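Local coordinates for enolase (alpha proteobacterium BAL199, PDB 3UGV), which is a magnesium-binding member of the enolase superfamily, related to mandelate racemase and muconate lactonizing enzyme, and probably acts as a lyase on an as yet unspecified substrate, at residues 63-66 against 67-71; 214-217 against 218-222. All blocks are in the same frame, centred on the assembly; numbering follows the deposited sequence.

Contact 1: residues 63-66 against 67-71; sequences IETE and EGVPG
I63 and G71 face each other as an antiparallel hydrogen-bonded pair. I63 N gives its hydrogen to G71 O at 2.8 Å, nearly straight at 168°, while the return bond from G71 N to I63 O is longer, 3.1 Å, and more bent. I63 CB shares a face of the sheet with the spot a G71 side chain would take, which leaves little room for one; the rest of the isoleucine leads away toward F30, L33 and A134. P70 CA lies 3.5 Å from I63 O, a CA-H...O contact. E64 turns its side chain away from the returning backbone and forms a salt bridge with R31 on the neighbouring strand 30-47. These residues form a beta hairpin linking strands 52-65 and 71-75 of the three-stranded antiparallel sheet in the N-terminal capping domain of the enolase superfamily. T65 opens the type I turn to G68, whose positive phi favours glycine and is consistent with a G1 beta bulge. The T65 hydroxyl, placed between backbone N and carbonyl carbon (chi1 50°), reaches V69 O at 2.7 Å, in the carbonyl plane and on a lone pair. T65 N adds a weak bond to the same oxygen, so one residue grips V69 O twice. A valine here would probably lose the hydroxyl's bond to V69 O, leaving the weak T65 N bond between these two residues and the chain after the turn less firmly tied. T65 O accepts G68 N at 3.0 Å. E66 bends its carboxylate away from the turn, whereas E67 folds back at chi2 (74°), bringing OE1 to 3.6 Å from T65 CB. That same OE1 accepts the backbone N of T29, fastening the turn to the chain leading into strand 30-47.

Contact 2: residues 214-217 against 218-222; sequences DAVG and RDTAL
G217 O accepts T220 N at 3.0 Å across a type I beta turn. The turn carries the chain from helix 202-216 into strand 221-225, within a beta-alpha-beta unit of the barrel domain of the enolase superfamily. G217 leaves the helix with positive phi, which favours glycine. T220 leans back toward the helix end: its OG1, anti to its own carbonyl carbon (chi1 -57°), donates to V216 O at 3.2 Å from above the carbonyl plane. OG1 also has a weak hydrogen bond with K182 of helix 171-183, so the hydroxyl joins the helix end to a neighbouring helix. The side chains of V216 and T220 meet at about a right angle, and V216 also rests against A178 and K182 of helix 171-183. R218 extends from CG to NE away from the turn; its NH2 forms a salt bridge with E210 of helix 202-216, while NH1 stays 4.7 Å from D214 OD1. On the aliphatic side of the contact, V216 CG2 lies 3.8 Å from both OG1 and CB of T220.

Overall arrangement
Contacts 1 and 2 lie on opposite sides of the chain's centre, their centres 46 Å apart and their nearest atoms about 34 Å apart. They come in series: contact 1 closes the hairpin between strands 52-65 and 71-75 of the antiparallel sheet, whereas contact 2 connects helix 202-216 to strand 221-225 of the parallel sheet. They share no strand or helix and belong to different domains, the N-terminal one and the barrel. Strand 221-225, entered through contact 2, ends at D225, which binds magnesium with E251 and E277. Contact 2 thus sits at the other end of that strand from the metal, and contact 1 at the edge of the N-terminal sheet; neither holds a metal ligand.

Contact 1: residues 63-66 against 67-71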
ATOM      1  N   ILE F  63      -2.144 -18.153 -46.083  1.00 37.35           N
ATOM      2  CA  ILE F  63      -2.682 -19.397 -45.569  1.00 39.76           C
ATOM      3  C   ILE F  63      -3.511 -20.055 -46.658  1.00 46.53           C
ATOM      4  O   ILE F  63      -4.267 -19.377 -47.357  1.00 49.73           O
ATOM      5  CB  ILE F  63      -3.619 -19.147 -44.374  1.00 42.93           C
ATOM      6  CG1 ILE F  63      -2.871 -18.476 -43.234  1.00 47.78           C
ATOM      7  CG2 ILE F  63      -4.188 -20.446 -43.873  1.00 44.02           C
ATOM      8  CD1 ILE F  63      -1.802 -19.340 -42.651  1.00 55.85           C
ATOM      9  N   GLU F  64      -3.357 -21.368 -46.811  1.00 49.58           N
ATOM     10  CA  GLU F  64      -4.258 -22.166 -47.637  1.00 50.18           C
ATOM     11  C   GLU F  64      -5.108 -23.043 -46.729  1.00 49.21           C
ATOM     12  O   GLU F  64      -4.598 -23.603 -45.758  1.00 48.74           O
ATOM     13  CB  GLU F  64      -3.474 -23.068 -48.597  1.00 56.06           C
ATOM     14  CG  GLU F  64      -2.610 -22.334 -49.614  1.00 65.03           C
ATOM     15  CD  GLU F  64      -2.136 -23.235 -50.757  1.00 70.24           C
ATOM     16  OE1 GLU F  64      -2.576 -24.407 -50.831  1.00 70.52           O
ATOM     17  OE2 GLU F  64      -1.324 -22.761 -51.585  1.00 71.75           O
ATOM     18  N   THR F  65      -6.398 -23.158 -47.030  1.00 50.10           N
ATOM     19  CA  THR F  65      -7.230 -24.165 -46.368  1.00 48.59           C
ATOM     20  C   THR F  65      -7.585 -25.285 -47.340  1.00 52.16           C
ATOM     21  O   THR F  65      -7.540 -25.099 -48.564  1.00 46.98           O
ATOM     22  CB  THR F  65      -8.542 -23.582 -45.780  1.00 44.83           C
ATOM     23  OG1 THR F  65      -9.213 -22.801 -46.771  1.00 51.09           O
ATOM     24  CG2 THR F  65      -8.265 -22.710 -44.567  1.00 45.19           C
ATOM     25  N   GLU F  66      -7.939 -26.446 -46.791  1.00 50.90           N
ATOM     26  CA  GLU F  66      -8.442 -27.555 -47.591  1.00 53.28           C
ATOM     27  C   GLU F  66      -9.661 -27.140 -48.416  1.00 52.25           C
ATOM     28  O   GLU F  66      -9.865 -27.622 -49.531  1.00 54.29           O
ATOM     29  CB  GLU F  66      -8.809 -28.742 -46.696  1.00 60.87           C
ATOM     30  CG  GLU F  66      -7.641 -29.338 -45.925  1.00 74.48           C
ATOM     31  CD  GLU F  66      -6.581 -29.960 -46.826  1.00 86.67           C
ATOM     32  OE1 GLU F  66      -6.811 -30.062 -48.050  1.00 92.31           O
ATOM     33  OE2 GLU F  66      -5.513 -30.350 -46.303  1.00 89.15           O
ATOM     34  N   GLU F  67     -10.462 -26.239 -47.857  1.00 52.22           N
ATOM     35  CA  GLU F  67     -11.708 -25.789 -48.469  1.00 48.97           C
ATOM     36  C   GLU F  67     -11.497 -24.655 -49.475  1.00 55.80           C
ATOM     37  O   GLU F  67     -12.465 -24.107 -50.014  1.00 56.95           O
ATOM     38  CB  GLU F  67     -12.697 -25.335 -47.386  1.00 51.12           C
ATOM     39  CG  GLU F  67     -13.124 -26.425 -46.405  1.00 53.26           C
ATOM     40  CD  GLU F  67     -12.041 -26.785 -45.393  1.00 58.01           C
ATOM     41  OE1 GLU F  67     -11.111 -25.969 -45.187  1.00 55.78           O
ATOM     42  OE2 GLU F  67     -12.123 -27.885 -44.800  1.00 56.83           O
ATOM     43  N   GLY F  68     -10.237 -24.291 -49.709  1.00 54.57           N
ATOM     44  CA  GLY F  68      -9.905 -23.290 -50.712  1.00 54.87           C
ATOM     45  C   GLY F  68     -10.050 -21.833 -50.300  1.00 55.64           C
ATOM     46  O   GLY F  68      -9.973 -20.939 -51.143  1.00 56.43           O
ATOM     47  N   VAL F  69     -10.261 -21.588 -49.008  1.00 51.22           N
ATOM     48  CA  VAL F  69     -10.349 -20.229 -48.483  1.00 43.12           C
ATOM     49  C   VAL F  69      -8.965 -19.697 -48.120  1.00 42.43           C
ATOM     50  O   VAL F  69      -8.240 -20.315 -47.350  1.00 47.82           O
ATOM     51  CB  VAL F  69     -11.248 -20.173 -47.247  1.00 43.94           C
ATOM     52  CG1 VAL F  69     -11.439 -18.737 -46.792  1.00 39.97           C
ATOM     53  CG2 VAL F  69     -12.594 -20.832 -47.548  1.00 43.92           C
ATOM     54  N   PRO F  70      -8.584 -18.549 -48.686  1.00 45.63           N
ATOM     55  CA  PRO F  70      -7.252 -17.999 -48.418  1.00 47.90           C
ATOM     56  C   PRO F  70      -7.216 -17.171 -47.131  1.00 45.32           C
ATOM     57  O   PRO F  70      -8.259 -16.814 -46.587  1.00 42.73           O
ATOM     58  CB  PRO F  70      -7.031 -17.071 -49.610  1.00 47.57           C
ATOM     59  CG  PRO F  70      -8.418 -16.529 -49.882  1.00 49.74           C
ATOM     60  CD  PRO F  70      -9.375 -17.677 -49.575  1.00 45.11           C
ATOM     61  N   GLY F  71      -6.011 -16.870 -46.661  1.00 46.19           N
ATOM     62  CA  GLY F  71      -5.815 -15.965 -45.548  1.00 40.73           C
ATOM     63  C   GLY F  71      -4.544 -15.168 -45.778  1.00 41.40           C
ATOM     64  O   GLY F  71      -3.487 -15.733 -46.057  1.00 43.55           O
TER

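Contact 2: residues 214-217 against 218-222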
ATOM      1  N   ASP F 214       3.711  26.345 -36.041  1.00 26.73           N
ATOM      2  CA  ASP F 214       3.637  27.584 -36.812  1.00 29.49           C
ATOM      3  C   ASP F 214       3.182  27.256 -38.234  1.00 30.69           C
ATOM      4  O   ASP F 214       2.508  28.057 -38.891  1.00 28.62           O
ATOM      5  CB  ASP F 214       4.986  28.327 -36.836  1.00 28.72           C
ATOM      6  CG  ASP F 214       5.352  28.967 -35.476  1.00 47.32           C
ATOM      7  OD1 ASP F 214       4.451  29.127 -34.608  1.00 46.15           O
ATOM      8  OD2 ASP F 214       6.550  29.312 -35.281  1.00 48.27           O
ATOM      9  N   ALA F 215       3.540  26.060 -38.692  1.00 25.12           N
ATOM     10  CA  ALA F 215       3.215  25.624 -40.048  1.00 19.58           C
ATOM     11  C   ALA F 215       1.828  24.998 -40.227  1.00 28.66           C
ATOM     12  O   ALA F 215       1.219  25.158 -41.287  1.00 37.01           O
ATOM     13  CB  ALA F 215       4.280  24.652 -40.541  1.00 37.52           C
ATOM     14  N   VAL F 216       1.326  24.273 -39.225  1.00 25.27           N
ATOM     15  CA  VAL F 216       0.056  23.546 -39.399  1.00 23.45           C
ATOM     16  C   VAL F 216      -1.024  23.860 -38.370  1.00 23.34           C
ATOM     17  O   VAL F 216      -2.135  23.330 -38.459  1.00 29.17           O
ATOM     18  CB  VAL F 216       0.246  22.027 -39.394  1.00 18.56           C
ATOM     19  CG1 VAL F 216       1.232  21.612 -40.445  1.00 27.55           C
ATOM     20  CG2 VAL F 216       0.702  21.554 -38.000  1.00 26.53           C
ATOM     21  N   GLY F 217      -0.697  24.690 -37.387  1.00 22.31           N
ATOM     22  CA  GLY F 217      -1.672  25.121 -36.393  1.00 22.42           C
ATOM     23  C   GLY F 217      -1.888  24.175 -35.223  1.00 24.62           C
ATOM     24  O   GLY F 217      -1.771  22.955 -35.363  1.00 29.09           O
ATOM     25  N   ARG F 218      -2.222  24.736 -34.064  1.00 25.38           N
ATOM     26  CA  ARG F 218      -2.441  23.929 -32.863  1.00 25.22           C
ATOM     27  C   ARG F 218      -3.773  23.181 -32.895  1.00 25.56           C
ATOM     28  O   ARG F 218      -4.086  22.409 -31.999  1.00 31.05           O
ATOM     29  CB  ARG F 218      -2.286  24.767 -31.588  1.00 21.85           C
ATOM     30  CG  ARG F 218      -0.821  24.982 -31.198  1.00 22.63           C
ATOM     31  CD  ARG F 218      -0.680  26.013 -30.102  1.00 22.54           C
ATOM     32  NE  ARG F 218       0.681  26.079 -29.564  1.00 29.73           N
ATOM     33  CZ  ARG F 218       1.732  26.578 -30.219  1.00 38.12           C
ATOM     34  NH1 ARG F 218       1.603  27.039 -31.464  1.00 35.38           N
ATOM     35  NH2 ARG F 218       2.926  26.610 -29.631  1.00 23.01           N
ATOM     36  N   ASP F 219      -4.556  23.413 -33.937  1.00 23.37           N
ATOM     37  CA  ASP F 219      -5.686  22.549 -34.210  1.00 24.37           C
ATOM     38  C   ASP F 219      -5.230  21.136 -34.618  1.00 28.64           C
ATOM     39  O   ASP F 219      -6.045  20.222 -34.749  1.00 34.55           O
ATOM     40  CB  ASP F 219      -6.520  23.128 -35.325  1.00 21.82           C
ATOM     41  CG  ASP F 219      -7.851  22.445 -35.443  1.00 31.41           C
ATOM     42  OD1 ASP F 219      -8.686  22.663 -34.535  1.00 37.13           O
ATOM     43  OD2 ASP F 219      -8.059  21.689 -36.424  1.00 35.65           O
ATOM     44  N   THR F 220      -3.932  20.984 -34.847  1.00 22.07           N
ATOM     45  CA  THR F 220      -3.325  19.702 -35.163  1.00 22.82           C
ATOM     46  C   THR F 220      -2.629  19.182 -33.914  1.00 24.72           C
ATOM     47  O   THR F 220      -1.721  19.833 -33.392  1.00 21.92           O
ATOM     48  CB  THR F 220      -2.263  19.829 -36.281  1.00 26.85           C
ATOM     49  OG1 THR F 220      -2.855  20.409 -37.448  1.00 28.54           O
ATOM     50  CG2 THR F 220      -1.714  18.473 -36.644  1.00 28.73           C
ATOM     51  N   ALA F 221      -3.073  18.022 -33.431  1.00 15.38           N
ATOM     52  CA  ALA F 221      -2.469  17.377 -32.281  1.00 19.13           C
ATOM     53  C   ALA F 221      -1.078  16.899 -32.661  1.00 21.10           C
ATOM     54  O   ALA F 221      -0.884  16.410 -33.776  1.00 24.85           O
ATOM     55  CB  ALA F 221      -3.332  16.196 -31.829  1.00 16.41           C
ATOM     56  N   LEU F 222      -0.115  17.057 -31.748  1.00 17.54           N
ATOM     57  CA  LEU F 222       1.222  16.469 -31.908  1.00 17.61           C
ATOM     58  C   LEU F 222       1.490  15.379 -30.872  1.00 20.89           C
ATOM     59  O   LEU F 222       1.370  15.598 -29.661  1.00 22.84           O
ATOM     60  CB  LEU F 222       2.319  17.525 -31.810  1.00 16.44           C
ATOM     61  CG  LEU F 222       2.259  18.649 -32.832  1.00 27.56           C
ATOM     62  CD1 LEU F 222       3.411  19.605 -32.588  1.00 19.35           C
ATOM     63  CD2 LEU F 222       2.324  18.078 -34.233  1.00 28.12           C
TER